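PDB 2OJH: uncharacterized protein Atu1656 from Agrobacterium tumefaciens, which is of unknown function but, as a six-bladed beta-propeller of the TolB family, probably acts as a binding scaffold, as in other propellers of this kind. Local coordinates for residues 135-139 with 140-144; 157-160 with 161-164; 213-216 with 217-221. All blocks are in the same frame, centred on the assembly; numbering follows the deposited sequence. Where two conformers were deposited one is given.

Contact 1: residues 135-139 with 140-144; sequences GWSPD and GKSFT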
ATOM      1  N   GLY A 135       4.916   3.480   2.534  1.00 37.99           N
ATOM      2  CA  GLY A 135       4.619   4.867   2.080  1.00 38.09           C
ATOM      3  C   GLY A 135       5.860   5.741   1.944  1.00 38.20           C
ATOM      4  O   GLY A 135       6.808   5.591   2.736  1.00 37.91           O
ATOM      5  N   TRP A 136       5.868   6.640   0.955  0.50 37.74           N
ATOM      6  CA  TRP A 136       6.957   7.601   0.774  0.50 37.52           C
ATOM      7  C   TRP A 136       6.531   8.967   1.309  0.50 38.23           C
ATOM      8  O   TRP A 136       5.425   9.419   1.027  0.50 37.85           O
ATOM      9  CB  TRP A 136       7.321   7.746  -0.710  0.50 36.79           C
ATOM     10  CG  TRP A 136       8.794   7.899  -0.992  0.50 35.78           C
ATOM     11  CD1 TRP A 136       9.627   8.877  -0.543  0.50 34.85           C
ATOM     12  CD2 TRP A 136       9.591   7.036  -1.812  0.50 34.21           C
ATOM     13  NE1 TRP A 136      10.906   8.672  -1.022  0.50 33.71           N
ATOM     14  CE2 TRP A 136      10.906   7.542  -1.801  0.50 34.62           C
ATOM     15  CE3 TRP A 136       9.319   5.875  -2.548  0.50 34.74           C
ATOM     16  CZ2 TRP A 136      11.943   6.932  -2.510  0.50 35.14           C
ATOM     17  CZ3 TRP A 136      10.351   5.267  -3.254  0.50 34.79           C
ATOM     18  CH2 TRP A 136      11.646   5.793  -3.226  0.50 35.31           C
ATOM     19  N   SER A 137       7.418   9.639   2.048  1.00 38.87           N
ATOM     20  CA  SER A 137       7.111  10.963   2.595  1.00 39.70           C
ATOM     21  C   SER A 137       6.861  11.941   1.439  1.00 39.98           C
ATOM     22  O   SER A 137       7.518  11.847   0.385  1.00 41.52           O
ATOM     23  CB  SER A 137       8.216  11.459   3.536  1.00 39.11           C
ATOM     24  OG  SER A 137       9.354  11.860   2.822  1.00 39.68           O
ATOM     25  N   PRO A 138       5.890  12.867   1.604  1.00 40.45           N
ATOM     26  CA  PRO A 138       5.624  13.859   0.564  1.00 40.62           C
ATOM     27  C   PRO A 138       6.880  14.571   0.046  1.00 41.06           C
ATOM     28  O   PRO A 138       6.980  14.828  -1.155  1.00 40.98           O
ATOM     29  CB  PRO A 138       4.682  14.840   1.267  1.00 40.67           C
ATOM     30  CG  PRO A 138       3.918  13.943   2.201  1.00 41.03           C
ATOM     31  CD  PRO A 138       4.971  13.029   2.741  1.00 40.38           C
ATOM     32  N   ASP A 139       7.837  14.879   0.922  1.00 41.22           N
ATOM     33  CA  ASP A 139       9.062  15.549   0.470  1.00 41.31           C
ATOM     34  C   ASP A 139      10.100  14.595  -0.150  1.00 40.98           C
ATOM     35  O   ASP A 139      11.201  15.021  -0.494  1.00 40.83           O
ATOM     36  CB  ASP A 139       9.683  16.416   1.588  1.00 41.39           C
ATOM     37  CG  ASP A 139      10.217  15.602   2.786  1.00 43.63           C
ATOM     38  OD1 ASP A 139      10.200  14.351   2.782  1.00 44.92           O
ATOM     39  OD2 ASP A 139      10.669  16.233   3.770  1.00 44.36           O
ATOM     40  N   GLY A 140       9.749  13.311  -0.240  1.00 41.23           N
ATOM     41  CA  GLY A 140      10.610  12.278  -0.819  1.00 40.63           C
ATOM     42  C   GLY A 140      11.819  11.821  -0.010  1.00 40.55           C
ATOM     43  O   GLY A 140      12.526  10.898  -0.422  1.00 40.84           O
ATOM     44  N   LYS A 141      12.070  12.456   1.131  1.00 40.08           N
ATOM     45  CA  LYS A 141      13.302  12.217   1.883  1.00 39.83           C
ATOM     46  C   LYS A 141      13.220  11.009   2.827  1.00 38.78           C
ATOM     47  O   LYS A 141      14.241  10.485   3.279  1.00 38.09           O
ATOM     48  CB  LYS A 141      13.689  13.474   2.670  1.00 40.38           C
ATOM     49  CG  LYS A 141      13.914  14.717   1.819  1.00 42.58           C
ATOM     50  CD  LYS A 141      14.529  15.813   2.689  1.00 49.24           C
ATOM     51  CE  LYS A 141      14.849  17.082   1.902  1.00 52.62           C
ATOM     52  NZ  LYS A 141      13.612  17.827   1.487  1.00 56.30           N
ATOM     53  N   SER A 142      12.005  10.553   3.117  1.00 38.52           N
ATOM     54  CA  SER A 142      11.830   9.497   4.108  1.00 38.36           C
ATOM     55  C   SER A 142      10.780   8.504   3.617  1.00 37.94           C
ATOM     56  O   SER A 142      10.029   8.807   2.700  1.00 38.36           O
ATOM     57  CB  SER A 142      11.350  10.093   5.434  1.00 38.05           C
ATOM     58  OG  SER A 142      12.335  10.925   6.004  1.00 41.47           O
ATOM     59  N   PHE A 143      10.765   7.306   4.192  1.00 37.89           N
ATOM     60  CA  PHE A 143       9.655   6.388   3.936  1.00 37.70           C
ATOM     61  C   PHE A 143       9.223   5.695   5.210  1.00 37.73           C
ATOM     62  O   PHE A 143       9.937   5.686   6.219  1.00 38.73           O
ATOM     63  CB  PHE A 143       9.980   5.378   2.830  1.00 37.89           C
ATOM     64  CG  PHE A 143      11.166   4.468   3.139  1.00 38.98           C
ATOM     65  CD1 PHE A 143      11.008   3.330   3.920  1.00 40.60           C
ATOM     66  CD2 PHE A 143      12.438   4.761   2.630  1.00 40.51           C
ATOM     67  CE1 PHE A 143      12.090   2.489   4.209  1.00 39.40           C
ATOM     68  CE2 PHE A 143      13.527   3.921   2.918  1.00 39.28           C
ATOM     69  CZ  PHE A 143      13.344   2.786   3.707  1.00 37.46           C
ATOM     70  N   THR A 144       8.025   5.135   5.187  1.00 38.11           N
ATOM     71  CA  THR A 144       7.495   4.496   6.368  1.00 37.55           C
ATOM     72  C   THR A 144       7.210   3.026   6.058  1.00 38.13           C
ATOM     73  O   THR A 144       6.988   2.661   4.883  1.00 37.53           O
ATOM     74  CB  THR A 144       6.250   5.254   6.870  1.00 38.57           C
ATOM     75  OG1 THR A 144       5.808   4.707   8.117  1.00 38.36           O
ATOM     76  CG2 THR A 144       5.109   5.183   5.841  1.00 37.28           C
TER
HETATM   77  O   HOH W   1      11.152  13.493   5.156  1.00 35.78           O
HETATM   78  O   HOH W   2      11.917  17.770  -1.359  1.00 55.94           O
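Ser137 and Asp139 together bind the backbone amides of Lys141 and Ser142, closing the tight hairpin between strands 131-136 and 142-149, the first two strands of one propeller blade. The sequence Trp-Ser-Pro-Asp-Gly is the signature of the WD40-like repeats of TolB-type propellers. The hydroxyl of Ser137 works both ways: OG gives its proton to Asp139 OD1 at 2.6 Å and takes the N-H of Ser142 at 3.0 Å. The Asp139 carboxylate is brought to Ser137 OG and Lys141 N by CG lying between its own N and carbonyl carbon (chi1 66°). Its OD1 is met nearly head-on by the serine hydroxyl, whereas Lys141 N, 3.1 Å from OD1, comes from 50° above the carboxylate plane. Two donors from the loop thus fix the rotation of the acid. The backbone here makes a type I beta turn from Ser137 to Gly140, closed by Gly140 N to Ser137 O at 2.7 Å; the positive phi of Gly140 turns the chain toward Lys141 and the return strand. Ser137 N hydrogen-bonds Ser142 O, and beyond it Gly135 and Thr144 form a hydrogen-bonded antiparallel pair. On the sheet face that carries Phe143, Trp136, in one of its two modelled conformers, directs NE1 to Gly140 O at 2.8 Å. The oxygen lies in the indole plane, but the N-H meets the carbonyl 48° out of the carbonyl's own plane. Leu98 and Ala100 of strand 98-103 touch the same indole, and Tyr180 of strand 175-180 touches Ser137 and Ser142. The Lys141 chain crosses Asp139, keeping NZ 4.1 Å from OD2, beyond a salt bridge. A water donates to Asp139 OD1 at 2.7 Å and also hydrogen-bonds Ser142 OG.

Contact 2: residues 157-160 with 161-164; sequences SMDI and DSGV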
ATOM      1  N   SER A 157       9.899   4.651  10.484  1.00 37.58           N
ATOM      2  CA  SER A 157      10.227   5.450   9.334  1.00 37.74           C
ATOM      3  C   SER A 157      11.745   5.482   9.186  1.00 38.12           C
ATOM      4  O   SER A 157      12.478   5.221  10.145  1.00 38.66           O
ATOM      5  CB  SER A 157       9.651   6.862   9.466  1.00 37.96           C
ATOM      6  OG  SER A 157      10.238   7.533  10.560  1.00 38.35           O
HETATM    7  N   MSE A 158      12.220   5.747   7.984  1.00 38.98           N
HETATM    8  CA  MSE A 158      13.653   5.839   7.770  1.00 40.92           C
HETATM    9  C   MSE A 158      13.933   7.059   6.943  1.00 40.70           C
HETATM   10  O   MSE A 158      13.186   7.373   6.025  1.00 39.96           O
HETATM   11  CB  MSE A 158      14.197   4.580   7.085  1.00 40.11           C
HETATM   12  CG  MSE A 158      15.642   4.712   6.568  1.00 43.02           C
HETATM   13 SE   MSE A 158      16.400   2.975   6.159  0.80 46.63          SE
HETATM   14  CE  MSE A 158      16.236   2.105   7.880  1.00 44.39           C
ATOM     15  N   ASP A 159      15.012   7.747   7.296  1.00 41.63           N
ATOM     16  CA  ASP A 159      15.574   8.804   6.488  1.00 42.90           C
ATOM     17  C   ASP A 159      16.491   8.145   5.451  1.00 43.22           C
ATOM     18  O   ASP A 159      17.452   7.458   5.794  1.00 43.35           O
ATOM     19  CB  ASP A 159      16.329   9.779   7.409  1.00 43.15           C
ATOM     20  CG  ASP A 159      17.023  10.889   6.645  1.00 45.74           C
ATOM     21  OD1 ASP A 159      18.127  10.640   6.107  1.00 47.70           O
ATOM     22  OD2 ASP A 159      16.463  12.009   6.588  1.00 48.32           O
ATOM     23  N   ILE A 160      16.177   8.347   4.183  1.00 43.71           N
ATOM     24  CA  ILE A 160      16.890   7.688   3.088  1.00 44.11           C
ATOM     25  C   ILE A 160      18.392   8.011   3.011  1.00 44.34           C
ATOM     26  O   ILE A 160      19.210   7.103   2.796  1.00 44.57           O
ATOM     27  CB  ILE A 160      16.198   7.972   1.743  1.00 44.05           C
ATOM     28  CG1 ILE A 160      14.810   7.334   1.724  1.00 44.25           C
ATOM     29  CG2 ILE A 160      16.996   7.435   0.580  1.00 45.54           C
ATOM     30  CD1 ILE A 160      13.998   7.829   0.575  1.00 45.91           C
ATOM     31  N   ASP A 161      18.739   9.278   3.211  0.50 44.10           N
ATOM     32  CA  ASP A 161      20.129   9.718   3.149  0.50 44.11           C
ATOM     33  C   ASP A 161      21.001   9.235   4.315  0.50 44.09           C
ATOM     34  O   ASP A 161      22.188   8.974   4.123  0.50 44.28           O
ATOM     35  CB  ASP A 161      20.198  11.240   2.998  0.50 43.83           C
ATOM     36  CG  ASP A 161      19.901  11.706   1.575  0.50 44.15           C
ATOM     37  OD1 ASP A 161      19.861  10.868   0.644  0.50 44.55           O
ATOM     38  OD2 ASP A 161      19.713  12.925   1.382  0.50 44.36           O
ATOM     39  N   SER A 162      20.418   9.103   5.508  1.00 43.94           N
ATOM     40  CA  SER A 162      21.188   8.699   6.701  1.00 43.89           C
ATOM     41  C   SER A 162      21.089   7.207   7.030  1.00 43.78           C
ATOM     42  O   SER A 162      21.987   6.638   7.669  1.00 44.02           O
ATOM     43  CB  SER A 162      20.792   9.528   7.927  1.00 43.85           C
ATOM     44  OG  SER A 162      19.556   9.077   8.458  1.00 43.00           O
ATOM     45  N   GLY A 163      20.009   6.576   6.603  1.00 43.00           N
ATOM     46  CA  GLY A 163      19.775   5.185   6.937  1.00 42.56           C
ATOM     47  C   GLY A 163      19.221   4.966   8.338  1.00 42.37           C
ATOM     48  O   GLY A 163      19.032   3.819   8.758  1.00 42.30           O
ATOM     49  N   VAL A 164      18.939   6.048   9.059  1.00 42.22           N
ATOM     50  CA  VAL A 164      18.496   5.947  10.456  1.00 42.36           C
ATOM     51  C   VAL A 164      17.049   5.506  10.587  1.00 42.38           C
ATOM     52  O   VAL A 164      16.149   6.114  10.002  1.00 42.50           O
ATOM     53  CB  VAL A 164      18.705   7.281  11.236  1.00 42.63           C
ATOM     54  CG1 VAL A 164      17.976   7.243  12.588  1.00 41.57           C
ATOM     55  CG2 VAL A 164      20.192   7.572  11.436  1.00 43.11           C
TER
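Asp159 holds the loop through both its side chain and its carbonyl. Its OD1 accepts the N-H of Ser162 at 2.8 Å, the donor arriving almost in line with the C-O bond. With CG placed opposite the backbone N (chi1 177°), the carboxylate reaches forward to this amide. The hydroxyl of Ser162 also lies close, OG standing 3.2 Å from Asp159 OD1, though where its proton goes is not settled. The backbone oxygen of Asp159 takes Gly163 N at 2.8 Å, nearly in line with the carbonyl bond, and adds a weak bond from Ser162 N. The bond from residue 163 back to 159 closes an alpha-turn, residues 159-163, in the hairpin that joins strand 152-159 to strand 165-167, the outermost strand of this propeller blade. Ile160, Asp161 and Ser162 run through it with helix-like backbone angles, and Gly163 then reverses the chain with a positive phi of 80°. Ser162 closes a second, smaller ring, an ST turn: its chi1 of 77° turns OG to accept Val164 N at 3.1 Å. At the mouth of the loop Asp159 N gives a weak bond to Val164 O at 3.4 Å. The same oxygen receives a CA-H contact from Met158. Selenomethionine Met158 extends its chain along the returning backbone and bends about its CG-SE bond, putting the methyl CE 3.4 Å from Gly163 O. Phe143 and Tyr145 of strand 142-149 and Glu165 of strand 165-167 also touch the Met158 side chain. Ile160 turns away from the loop, and its side chain packs on Phe143.

Contact 3: residues 213-216 with 217-221; sequences TDSA and YGDWF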
ATOM      1  N   THR A 213     -10.818   5.024  12.844  1.00 34.63           N
ATOM      2  CA  THR A 213     -12.076   4.261  12.705  1.00 35.22           C
ATOM      3  C   THR A 213     -12.489   3.598  14.017  1.00 35.42           C
ATOM      4  O   THR A 213     -11.649   3.228  14.842  1.00 34.84           O
ATOM      5  CB  THR A 213     -12.040   3.206  11.576  1.00 35.33           C
ATOM      6  OG1 THR A 213     -11.020   2.225  11.842  1.00 37.07           O
ATOM      7  CG2 THR A 213     -11.769   3.853  10.244  1.00 36.58           C
ATOM      8  N   ASP A 214     -13.805   3.465  14.201  1.00 34.93           N
ATOM      9  CA  ASP A 214     -14.373   2.750  15.317  1.00 36.32           C
ATOM     10  C   ASP A 214     -15.526   2.011  14.656  1.00 36.40           C
ATOM     11  O   ASP A 214     -16.610   2.562  14.534  1.00 36.39           O
ATOM     12  CB  ASP A 214     -14.889   3.752  16.337  1.00 36.49           C
ATOM     13  CG  ASP A 214     -15.270   3.113  17.654  1.00 37.81           C
ATOM     14  OD1 ASP A 214     -15.549   1.893  17.694  1.00 37.28           O
ATOM     15  OD2 ASP A 214     -15.286   3.850  18.660  1.00 41.93           O
ATOM     16  N   SER A 215     -15.247   0.813  14.134  1.00 36.22           N
ATOM     17  CA  SER A 215     -16.198   0.102  13.275  1.00 36.46           C
ATOM     18  C   SER A 215     -16.423  -1.307  13.769  1.00 36.46           C
ATOM     19  O   SER A 215     -15.691  -1.785  14.642  1.00 36.45           O
ATOM     20  CB  SER A 215     -15.704   0.043  11.823  1.00 36.44           C
ATOM     21  OG  SER A 215     -14.378  -0.489  11.736  1.00 38.17           O
ATOM     22  N   ALA A 216     -17.433  -1.967  13.201  1.00 35.18           N
ATOM     23  CA  ALA A 216     -17.607  -3.398  13.360  1.00 35.30           C
ATOM     24  C   ALA A 216     -16.765  -4.215  12.370  1.00 35.12           C
ATOM     25  O   ALA A 216     -17.061  -5.379  12.125  1.00 36.67           O
ATOM     26  CB  ALA A 216     -19.092  -3.777  13.211  1.00 34.25           C
ATOM     27  N   TYR A 217     -15.714  -3.638  11.811  1.00 35.12           N
ATOM     28  CA  TYR A 217     -14.934  -4.373  10.807  1.00 35.37           C
ATOM     29  C   TYR A 217     -13.472  -4.371  11.166  1.00 34.42           C
ATOM     30  O   TYR A 217     -13.073  -3.679  12.096  1.00 33.74           O
ATOM     31  CB  TYR A 217     -15.076  -3.728   9.425  1.00 36.72           C
ATOM     32  CG  TYR A 217     -16.503  -3.683   8.938  1.00 38.64           C
ATOM     33  CD1 TYR A 217     -17.220  -4.862   8.716  1.00 37.09           C
ATOM     34  CD2 TYR A 217     -17.139  -2.466   8.714  1.00 41.21           C
ATOM     35  CE1 TYR A 217     -18.528  -4.828   8.282  1.00 42.02           C
ATOM     36  CE2 TYR A 217     -18.467  -2.420   8.266  1.00 41.10           C
ATOM     37  CZ  TYR A 217     -19.147  -3.611   8.055  1.00 41.89           C
ATOM     38  OH  TYR A 217     -20.465  -3.598   7.634  1.00 43.03           O
ATOM     39  N   GLY A 218     -12.689  -5.173  10.444  1.00 33.37           N
ATOM     40  CA  GLY A 218     -11.225  -5.040  10.451  1.00 33.06           C
ATOM     41  C   GLY A 218     -10.809  -4.192   9.251  1.00 33.58           C
ATOM     42  O   GLY A 218     -11.054  -4.562   8.099  1.00 33.14           O
ATOM     43  N   ASP A 219     -10.143  -3.072   9.526  1.00 33.00           N
ATOM     44  CA  ASP A 219      -9.987  -2.006   8.556  1.00 32.24           C
ATOM     45  C   ASP A 219      -8.529  -2.069   8.232  1.00 32.12           C
ATOM     46  O   ASP A 219      -7.699  -2.135   9.146  1.00 31.24           O
ATOM     47  CB  ASP A 219     -10.381  -0.655   9.201  1.00 32.38           C
ATOM     48  CG  ASP A 219     -11.883  -0.538   9.491  1.00 34.31           C
ATOM     49  OD1 ASP A 219     -12.673  -1.166   8.770  1.00 31.93           O
ATOM     50  OD2 ASP A 219     -12.278   0.216  10.407  1.00 32.92           O
ATOM     51  N   TRP A 220      -8.196  -2.063   6.931  1.00 32.45           N
ATOM     52  CA  TRP A 220      -6.856  -2.399   6.505  1.00 32.83           C
ATOM     53  C   TRP A 220      -6.441  -1.475   5.357  1.00 33.70           C
ATOM     54  O   TRP A 220      -7.286  -0.897   4.662  1.00 34.97           O
ATOM     55  CB  TRP A 220      -6.856  -3.855   6.002  1.00 33.02           C
ATOM     56  CG  TRP A 220      -6.703  -4.923   7.098  1.00 32.88           C
ATOM     57  CD1 TRP A 220      -7.693  -5.517   7.845  1.00 33.66           C
ATOM     58  CD2 TRP A 220      -5.474  -5.488   7.527  1.00 33.00           C
ATOM     59  NE1 TRP A 220      -7.125  -6.442   8.728  1.00 33.38           N
ATOM     60  CE2 TRP A 220      -5.752  -6.412   8.542  1.00 35.53           C
ATOM     61  CE3 TRP A 220      -4.126  -5.270   7.152  1.00 35.06           C
ATOM     62  CZ2 TRP A 220      -4.738  -7.132   9.188  1.00 34.03           C
ATOM     63  CZ3 TRP A 220      -3.134  -5.982   7.799  1.00 34.53           C
ATOM     64  CH2 TRP A 220      -3.443  -6.909   8.789  1.00 35.16           C
ATOM     65  N   PHE A 221      -5.148  -1.345   5.132  1.00 36.09           N
ATOM     66  CA  PHE A 221      -4.669  -0.634   3.962  1.00 35.73           C
ATOM     67  C   PHE A 221      -5.134   0.833   3.817  1.00 36.94           C
ATOM     68  O   PHE A 221      -5.606   1.215   2.735  1.00 38.63           O
ATOM     69  CB  PHE A 221      -5.023  -1.401   2.661  1.00 36.70           C
ATOM     70  CG  PHE A 221      -4.973  -2.901   2.787  1.00 38.05           C
ATOM     71  CD1 PHE A 221      -3.766  -3.564   3.108  1.00 36.05           C
ATOM     72  CD2 PHE A 221      -6.128  -3.653   2.568  1.00 38.13           C
ATOM     73  CE1 PHE A 221      -3.736  -4.970   3.266  1.00 36.86           C
ATOM     74  CE2 PHE A 221      -6.111  -5.064   2.705  1.00 39.95           C
ATOM     75  CZ  PHE A 221      -4.916  -5.724   3.054  1.00 36.56           C
TER
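Asp219 OD2 is gripped by two hydroxyls of the loop that leads into its strand. Ser215 OG donates to it at 2.6 Å, on the syn side but 31° out of the carboxylate plane. Thr213 OG1 donates at 2.8 Å to the anti lone pair of Asp219 OD2, on the side away from OD1. Thr213 and Asp219 approach from opposite directions, so that their polar ends meet between the two backbones. A chi1 near +60° in both hydroxyl residues (62° in Thr213, 53° in Ser215) turns each oxygen to the acid. Several donors on a largely buried carboxylate would be expected to stabilise its negative charge. Ser215 OG is also approached by Tyr217 N, a weak bond of 3.4 Å across the turn at Ala216. The Tyr217 ring meets the Ala216 peptide obliquely, with CG 3.5 Å from Ala216 C and CD1 equally near Ala216 O. The other carboxylate oxygen, Asp219 OD1, is bonded by Ser235 OG of strand 230-237, while Thr213 OG1 also accepts the backbone amide of Ile199. The aspartate therefore bridges two neighbouring blades of the propeller: the loop 213-216 leaves strand 209-211, the outermost strand of one, and enters strand 217-224, the first strand of the next, beside strand 198-203 and paired with strand 230-237.

How the contacts relate
Contacts 1 and 2 belong to the same blade and touch: strands 142-149 and 152-159 are neighbours, joined by backbone bonds such as Phe143 O to Met158 N at 2.9 Å. Contact 1 closes the hairpin nearer the chain's centre and is partly buried, whereas contact 2 lies at the surface, where the outer hairpin turns. Contact 3 is partly buried too, its centre about 25 Å from that of contact 1, but it lies where the chain passes from one blade to the next. Each relies on an aspartate carboxylate: in contact 1 it takes an amide and a hydroxyl, in contact 2 a loop amide, in contact 3 hydroxyls from the connecting loop and from strand 230-237.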